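Local coordinates for dihydroorotase (Agrobacterium tumefaciens, PDB 2OGJ), which acts in vitro as an esterase that deacetylates acetyl-(R)-mandelate, and belongs to the zinc-binding amidohydrolase family of TIM-barrel enzymes, at residues G107-E111 with A112-G116; N144-P147 with E148-I152; I155-D158 with R159-C163. One frame throughout, in Å; residues are numbered along the deposited sequence.

Interaction 1. Residues G107-E111 with A112-G116; sequences GSAGE and ANFHG
Ala109 points its CB into the elbow formed by Asn113 and Phe114. Ala109 CB lies 3.5 Å from Asn113 OD1 and 4.1 Å from Phe114 CA. It meets the ring obliquely, with Ala109 CB 4.4 Å from Phe114 CD1. The chain turns back at this point, so the CA atoms of Ala109 and Phe114 come within 5.4 Å. Next along the chain, Gly110 O lies 3.4 Å from Phe114 CB. The same Phe114 CB touches Cys163 of helix 157-165. Phe114 has CG anti to the backbone N (chi1 -178°), which carries the ring on past that cysteine.

The turn is a beta-alpha loop of the TIM barrel, leading from strand 100-106 into helix 114-122. Loops of this kind line the metal site in the family. Here Ser108 OG is hydrogen-bonded to His79, a zinc ligand, and to Asp105, so Ser108 is a second-shell residue.

Asn113 occupies the N-cap position, yet its side chain makes no capping bond. Its chi1 of 66° brings OD1 back toward Ala109 CB, and the amide is held by other partners. OD1 accepts from Trp81 NE1, and ND2 bonds to Gly84 O of the second subunit. A water 2.9 Å from Asn113 OD1 and 2.7 Å from Ser108 O bridges the two residues, although other acceptors compete for its protons. Glu111, at the corner, turns its carboxylate to Ser137 and to Arg145 of the second subunit.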
loop_
_atom_site.group_PDB
_atom_site.type_symbol
_atom_site.label_atom_id
_atom_site.label_comp_id
_atom_site.label_asym_id
_atom_site.label_seq_id
_atom_site.Cartn_x
_atom_site.Cartn_y
_atom_site.Cartn_z
ATOM N N GLY A 107 4.698 6.484 -25.546
ATOM C CA GLY A 107 4.039 5.835 -24.428
ATOM C C GLY A 107 2.738 6.441 -23.966
ATOM O O GLY A 107 2.474 6.460 -22.762
ATOM N N SER A 108 1.931 6.948 -24.899
ATOM C CA SER A 108 0.645 7.525 -24.531
ATOM C C SER A 108 -0.305 6.348 -24.326
ATOM O O SER A 108 -1.234 6.398 -23.518
ATOM C CB SER A 108 0.142 8.467 -25.623
ATOM O OG SER A 108 1.035 9.555 -25.803
ATOM N N ALA A 109 -0.025 5.265 -25.040
ATOM C CA ALA A 109 -0.823 4.060 -24.909
ATOM C C ALA A 109 0.006 2.905 -24.339
ATOM O O ALA A 109 1.220 2.854 -24.538
ATOM C CB ALA A 109 -1.401 3.655 -26.258
ATOM N N GLY A 110 -0.667 2.003 -23.621
ATOM C CA GLY A 110 -0.019 0.830 -23.056
ATOM C C GLY A 110 -0.560 -0.373 -23.811
ATOM O O GLY A 110 -1.061 -0.223 -24.918
ATOM N N GLU A 111 -0.474 -1.572 -23.260
ATOM C CA GLU A 111 -1.028 -2.691 -24.001
ATOM C C GLU A 111 -2.557 -2.648 -23.973
ATOM O O GLU A 111 -3.209 -3.135 -24.884
ATOM C CB GLU A 111 -0.492 -4.037 -23.469
ATOM C CG GLU A 111 -0.556 -4.262 -21.956
ATOM C CD GLU A 111 -1.967 -4.523 -21.428
ATOM O OE1 GLU A 111 -2.738 -5.238 -22.107
ATOM O OE2 GLU A 111 -2.302 -4.033 -20.324
ATOM N N ALA A 112 -3.125 -2.035 -22.941
ATOM C CA ALA A 112 -4.576 -1.947 -22.805
ATOM C C ALA A 112 -5.305 -1.329 -24.017
ATOM O O ALA A 112 -6.209 -1.955 -24.582
ATOM C CB ALA A 112 -4.946 -1.179 -21.517
ATOM N N ASN A 113 -4.942 -0.112 -24.415
ATOM C CA ASN A 113 -5.624 0.489 -25.555
ATOM C C ASN A 113 -4.771 0.849 -26.755
ATOM O O ASN A 113 -5.051 1.834 -27.422
ATOM C CB ASN A 113 -6.462 1.717 -25.134
ATOM C CG ASN A 113 -5.626 2.890 -24.635
ATOM O OD1 ASN A 113 -4.392 2.877 -24.672
ATOM N ND2 ASN A 113 -6.313 3.926 -24.167
ATOM N N PHE A 114 -3.752 0.049 -27.061
ATOM C CA PHE A 114 -2.932 0.356 -28.220
ATOM C C PHE A 114 -3.708 0.104 -29.513
ATOM O O PHE A 114 -3.513 0.809 -30.504
ATOM C CB PHE A 114 -1.635 -0.469 -28.251
ATOM C CG PHE A 114 -0.746 -0.135 -29.430
ATOM C CD1 PHE A 114 0.145 0.937 -29.368
ATOM C CD2 PHE A 114 -0.870 -0.833 -30.633
ATOM C CE1 PHE A 114 0.904 1.317 -30.490
ATOM C CE2 PHE A 114 -0.125 -0.469 -31.765
ATOM C CZ PHE A 114 0.769 0.611 -31.699
ATOM N N HIS A 115 -4.573 -0.908 -29.517
ATOM C CA HIS A 115 -5.353 -1.194 -30.717
ATOM C C HIS A 115 -6.191 0.054 -31.039
ATOM O O HIS A 115 -6.453 0.354 -32.196
ATOM C CB HIS A 115 -6.238 -2.438 -30.511
ATOM C CG HIS A 115 -7.313 -2.264 -29.489
ATOM N ND1 HIS A 115 -7.052 -2.139 -28.143
ATOM C CD2 HIS A 115 -8.653 -2.134 -29.624
ATOM C CE1 HIS A 115 -8.183 -1.932 -27.493
ATOM N NE2 HIS A 115 -9.169 -1.923 -28.371
ATOM N N GLY A 116 -6.570 0.797 -30.003
ATOM C CA GLY A 116 -7.327 2.013 -30.203
ATOM C C GLY A 116 -6.441 3.045 -30.872
ATOM O O GLY A 116 -6.875 3.756 -31.775
HETATM O O HOH W 1 -3.464 4.965 -22.902
#

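Interaction 2. Residues N144-P147 with E148-I152; sequences NRVP and ELRDI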
loop_
_atom_site.group_PDB
_atom_site.type_symbol
_atom_site.label_atom_id
_atom_site.label_comp_id
_atom_site.label_asym_id
_atom_site.label_seq_id
_atom_site.Cartn_x
_atom_site.Cartn_y
_atom_site.Cartn_z
ATOM N N ASN A 144 -0.101 11.836 -15.353
ATOM C CA ASN A 144 0.369 12.415 -14.098
ATOM C C ASN A 144 -0.672 12.507 -12.970
ATOM O O ASN A 144 -0.317 12.743 -11.820
ATOM C CB ASN A 144 0.988 13.800 -14.339
ATOM C CG ASN A 144 2.210 13.746 -15.231
ATOM O OD1 ASN A 144 2.925 12.758 -15.257
ATOM N ND2 ASN A 144 2.462 14.817 -15.959
ATOM N N ARG A 145 -1.950 12.334 -13.284
ATOM C CA ARG A 145 -2.986 12.400 -12.261
ATOM C C ARG A 145 -3.222 11.015 -11.661
ATOM O O ARG A 145 -3.508 10.882 -10.478
ATOM C CB ARG A 145 -4.273 12.957 -12.862
ATOM C CG ARG A 145 -4.134 14.378 -13.337
ATOM C CD ARG A 145 -5.469 14.951 -13.728
ATOM N NE ARG A 145 -5.854 14.562 -15.077
ATOM C CZ ARG A 145 -7.027 14.034 -15.389
ATOM N NH1 ARG A 145 -7.934 13.814 -14.445
ATOM N NH2 ARG A 145 -7.302 13.762 -16.653
ATOM N N VAL A 146 -3.120 9.992 -12.501
ATOM C CA VAL A 146 -3.262 8.611 -12.081
ATOM C C VAL A 146 -2.094 7.897 -12.726
ATOM O O VAL A 146 -2.230 7.302 -13.779
ATOM C CB VAL A 146 -4.563 7.992 -12.579
ATOM C CG1 VAL A 146 -4.642 6.554 -12.118
ATOM C CG2 VAL A 146 -5.753 8.802 -12.087
ATOM N N PRO A 147 -0.922 7.964 -12.099
ATOM C CA PRO A 147 0.323 7.344 -12.569
ATOM C C PRO A 147 0.136 5.957 -13.205
ATOM O O PRO A 147 -0.637 5.137 -12.726
ATOM C CB PRO A 147 1.165 7.287 -11.300
ATOM C CG PRO A 147 0.724 8.496 -10.565
ATOM C CD PRO A 147 -0.773 8.439 -10.713
ATOM N N GLU A 148 0.870 5.683 -14.272
ATOM C CA GLU A 148 0.727 4.401 -14.933
ATOM C C GLU A 148 1.655 3.295 -14.430
ATOM O O GLU A 148 1.457 2.125 -14.764
ATOM C CB GLU A 148 0.867 4.564 -16.453
ATOM C CG GLU A 148 2.283 4.823 -16.985
ATOM C CD GLU A 148 2.710 6.283 -16.948
ATOM O OE1 GLU A 148 3.729 6.618 -17.593
ATOM O OE2 GLU A 148 2.051 7.109 -16.284
ATOM N N LEU A 149 2.660 3.660 -13.633
ATOM C CA LEU A 149 3.598 2.681 -13.065
ATOM C C LEU A 149 3.623 2.785 -11.553
ATOM O O LEU A 149 4.673 3.021 -10.964
ATOM C CB LEU A 149 5.018 2.887 -13.585
ATOM C CG LEU A 149 5.365 2.227 -14.913
ATOM C CD1 LEU A 149 6.805 2.544 -15.257
ATOM C CD2 LEU A 149 5.175 0.737 -14.808
ATOM N N ARG A 150 2.453 2.593 -10.947
ATOM C CA ARG A 150 2.278 2.661 -9.500
ATOM C C ARG A 150 2.768 1.414 -8.770
ATOM O O ARG A 150 3.032 1.472 -7.565
ATOM C CB ARG A 150 0.797 2.906 -9.168
ATOM C CG ARG A 150 0.288 4.240 -9.687
ATOM C CD ARG A 150 -1.217 4.358 -9.596
ATOM N NE ARG A 150 -1.694 4.177 -8.234
ATOM C CZ ARG A 150 -2.935 4.454 -7.846
ATOM N NH1 ARG A 150 -3.813 4.925 -8.725
ATOM N NH2 ARG A 150 -3.295 4.265 -6.582
ATOM N N ASP A 151 2.884 0.300 -9.494
ATOM C CA ASP A 151 3.342 -0.969 -8.934
ATOM C C ASP A 151 3.311 -2.059 -10.011
ATOM O O ASP A 151 2.981 -1.769 -11.151
ATOM C CB ASP A 151 2.477 -1.365 -7.733
ATOM C CG ASP A 151 1.000 -1.278 -8.023
ATOM O OD1 ASP A 151 0.546 -1.898 -9.008
ATOM O OD2 ASP A 151 0.291 -0.589 -7.260
ATOM N N ILE A 152 3.647 -3.302 -9.671
ATOM C CA ILE A 152 3.661 -4.356 -10.685
ATOM C C ILE A 152 2.333 -4.798 -11.245
ATOM O O ILE A 152 2.315 -5.561 -12.198
ATOM C CB ILE A 152 4.389 -5.658 -10.225
ATOM C CG1 ILE A 152 4.230 -5.837 -8.721
ATOM C CG2 ILE A 152 5.828 -5.665 -10.718
ATOM C CD1 ILE A 152 2.846 -6.123 -8.300
#
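The Arg150 guanidinium meets Val146 at its edge, near the plane of the group, and not over a face. The atoms that touch are Arg150 NH1 and Val146 CG1, 3.9 Å apart. Val146 has CG1 anti to its backbone N (chi1 180°), which sends this branch to the arginine. The two side chains cross at a slant. The Pro147 ring takes the aliphatic part of the same arginine. Pro147 CB lies 3.6 Å from Arg150 CG. The Pro147 carbonyl oxygen sits alongside the chain as well, 3.3 Å from Arg150 CD. Past these methylenes the arginine bends at chi3 (57°), and the bend brings NH1 round to the valine.

The backbone bends between Pro147 and Arg150, whose CA atoms are 5.9 Å apart. No hydrogen bond joins the two halves of this bend, so the contact is made by van der Waals packing. It belongs to the long loop of the TIM barrel that runs from strand 128-132 to helix 157-165. One side of the loop faces the metal centre and another faces a neighbouring subunit.

Glu148 leaves the bend on the inner side. Its side chain is about 8 Å from a zinc ion. Glu148 OE2 also lies 3.8 Å from Pro147 C. The carboxylate itself is held by other residues. OE2 forms a salt bridge with Arg177, and OE1 bonds to Asn134 ND2. On the outer side, Arg150 NH2 forms a salt bridge with Asp151 of the second subunit, and Arg150 packs on its counterpart there. Val146 touches Ile138 of that same subunit.

Interaction 3. Residues I155-D158 with R159-C163; sequences IDLD and RILEC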
loop_
_atom_site.group_PDB
_atom_site.type_symbol
_atom_site.label_atom_id
_atom_site.label_comp_id
_atom_site.label_asym_id
_atom_site.label_seq_id
_atom_site.Cartn_x
_atom_site.Cartn_y
_atom_site.Cartn_z
ATOM N N ILE A 155 2.105 -3.532 -14.680
ATOM C CA ILE A 155 2.932 -4.132 -15.737
ATOM C C ILE A 155 2.477 -5.548 -16.087
ATOM O O ILE A 155 2.460 -6.413 -15.230
ATOM C CB ILE A 155 4.411 -4.199 -15.308
ATOM C CG1 ILE A 155 4.915 -2.801 -14.985
ATOM C CG2 ILE A 155 5.253 -4.831 -16.402
ATOM C CD1 ILE A 155 6.320 -2.783 -14.437
ATOM N N ASP A 156 2.120 -5.785 -17.347
ATOM C CA ASP A 156 1.674 -7.105 -17.781
ATOM C C ASP A 156 2.558 -7.583 -18.919
ATOM O O ASP A 156 2.261 -7.355 -20.093
ATOM C CB ASP A 156 0.229 -7.036 -18.248
ATOM C CG ASP A 156 -0.430 -8.403 -18.311
ATOM O OD1 ASP A 156 0.177 -9.338 -18.901
ATOM O OD2 ASP A 156 -1.565 -8.522 -17.770
ATOM N N LEU A 157 3.642 -8.259 -18.551
ATOM C CA LEU A 157 4.631 -8.769 -19.499
ATOM C C LEU A 157 4.051 -9.601 -20.630
ATOM O O LEU A 157 4.383 -9.387 -21.795
ATOM C CB LEU A 157 5.695 -9.576 -18.739
ATOM C CG LEU A 157 6.913 -10.141 -19.467
ATOM C CD1 LEU A 157 7.994 -10.416 -18.447
ATOM C CD2 LEU A 157 6.541 -11.396 -20.224
ATOM N N ASP A 158 3.182 -10.546 -20.293
ATOM C CA ASP A 158 2.576 -11.399 -21.309
ATOM C C ASP A 158 1.742 -10.580 -22.298
ATOM O O ASP A 158 1.847 -10.765 -23.513
ATOM C CB ASP A 158 1.726 -12.491 -20.647
ATOM C CG ASP A 158 2.566 -13.674 -20.138
ATOM O OD1 ASP A 158 2.210 -14.233 -19.072
ATOM O OD2 ASP A 158 3.565 -14.060 -20.805
ATOM N N ARG A 159 0.925 -9.663 -21.788
ATOM C CA ARG A 159 0.126 -8.843 -22.680
ATOM C C ARG A 159 1.004 -7.890 -23.510
ATOM O O ARG A 159 0.677 -7.581 -24.659
ATOM C CB ARG A 159 -0.932 -8.091 -21.881
ATOM C CG ARG A 159 -2.103 -8.974 -21.477
ATOM C CD ARG A 159 -3.246 -8.153 -20.900
ATOM N NE ARG A 159 -4.454 -8.942 -20.626
ATOM C CZ ARG A 159 -4.561 -9.870 -19.672
ATOM N NH1 ARG A 159 -3.523 -10.145 -18.877
ATOM N NH2 ARG A 159 -5.709 -10.526 -19.508
ATOM N N ILE A 160 2.123 -7.441 -22.943
ATOM C CA ILE A 160 3.023 -6.581 -23.691
ATOM C C ILE A 160 3.608 -7.420 -24.830
ATOM O O ILE A 160 3.702 -6.973 -25.970
ATOM C CB ILE A 160 4.166 -6.049 -22.820
ATOM C CG1 ILE A 160 3.631 -4.997 -21.846
ATOM C CG2 ILE A 160 5.250 -5.467 -23.697
ATOM C CD1 ILE A 160 4.665 -4.486 -20.823
ATOM N N LEU A 161 3.997 -8.651 -24.525
ATOM C CA LEU A 161 4.550 -9.509 -25.570
ATOM C C LEU A 161 3.486 -9.785 -26.625
ATOM O O LEU A 161 3.778 -9.797 -27.819
ATOM C CB LEU A 161 5.063 -10.837 -24.995
ATOM C CG LEU A 161 6.286 -10.809 -24.075
ATOM C CD1 LEU A 161 6.797 -12.222 -23.882
ATOM C CD2 LEU A 161 7.373 -9.950 -24.675
ATOM N N GLU A 162 2.257 -10.013 -26.176
ATOM C CA GLU A 162 1.166 -10.285 -27.099
ATOM C C GLU A 162 0.931 -9.033 -27.969
ATOM O O GLU A 162 0.903 -9.115 -29.196
ATOM C CB GLU A 162 -0.096 -10.663 -26.313
ATOM C CG GLU A 162 -1.257 -11.130 -27.179
ATOM C CD GLU A 162 -2.587 -11.069 -26.442
ATOM O OE1 GLU A 162 -2.901 -9.997 -25.874
ATOM O OE2 GLU A 162 -3.319 -12.082 -26.435
ATOM N N CYS A 163 0.805 -7.873 -27.323
ATOM C CA CYS A 163 0.589 -6.604 -28.028
ATOM C C CYS A 163 1.650 -6.288 -29.090
ATOM O O CYS A 163 1.328 -5.856 -30.190
ATOM C CB CYS A 163 0.524 -5.435 -27.033
ATOM S SG CYS A 163 0.054 -3.848 -27.778
#
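Asp156 receives two bonds from Arg159, one on each carboxylate oxygen. Asp156 is the N-cap of helix 157-165, the helix of a beta-alpha-beta unit of the TIM barrel. Asp156 OD1 makes the capping bond, accepting from Arg159 N at 3.0 Å; the N-H comes from above the carboxylate plane. Asp156 OD2 forms a salt bridge with Arg159 NH1 at 2.8 Å, on the syn side but tilted out of the plane. This second bond is bent, with an N-H...O angle of 133°, and the carboxylate and guanidinium planes are 76° apart. Asp156 has CG anti to its backbone N (chi1 -163°), which swings the carboxylate over the start of the helix. A long, weak ion pair links OD2 to Arg145 of the second subunit.

The backbone then settles into helical bonds. Ile160 N donates to Asp156 O, Leu161 N to Leu157 O, and Glu162 N to Asp158 O.

Apolar groups pack on helix 189-201. Ile155 CG2 comes within 4.5 Å of Ile160 CD1. Leu157 and Leu161 also meet Ser237 of the third subunit. They lie side by side, pointing the same way, with Leu157 CD2 3.8 Å from Leu161 CD1.

How the interactions relate
The three contacts follow one another along the chain, on the same side of the chain's centre, and all touch the second subunit. Interaction 3 packs against both others. Glu111 of interaction 1 touches Arg159, with Glu111 OE1 3.2 Å from Arg159 CD, and Phe114 CB is 3.8 Å from Cys163 SG. Interaction 2 joins through Leu149 CD2, 3.6 Å from Ile155 CG1. Interactions 1 and 2 do not touch; their nearest atoms are about 5 Å apart. Glu148 comes nearer the metals: its side chain is about 8 Å from a zinc ion and about 7 Å from that of His208. The side chain of Ala109 is about 13 Å from a zinc ion and about 9 Å from that of His79. Interaction 3 lies away from the site.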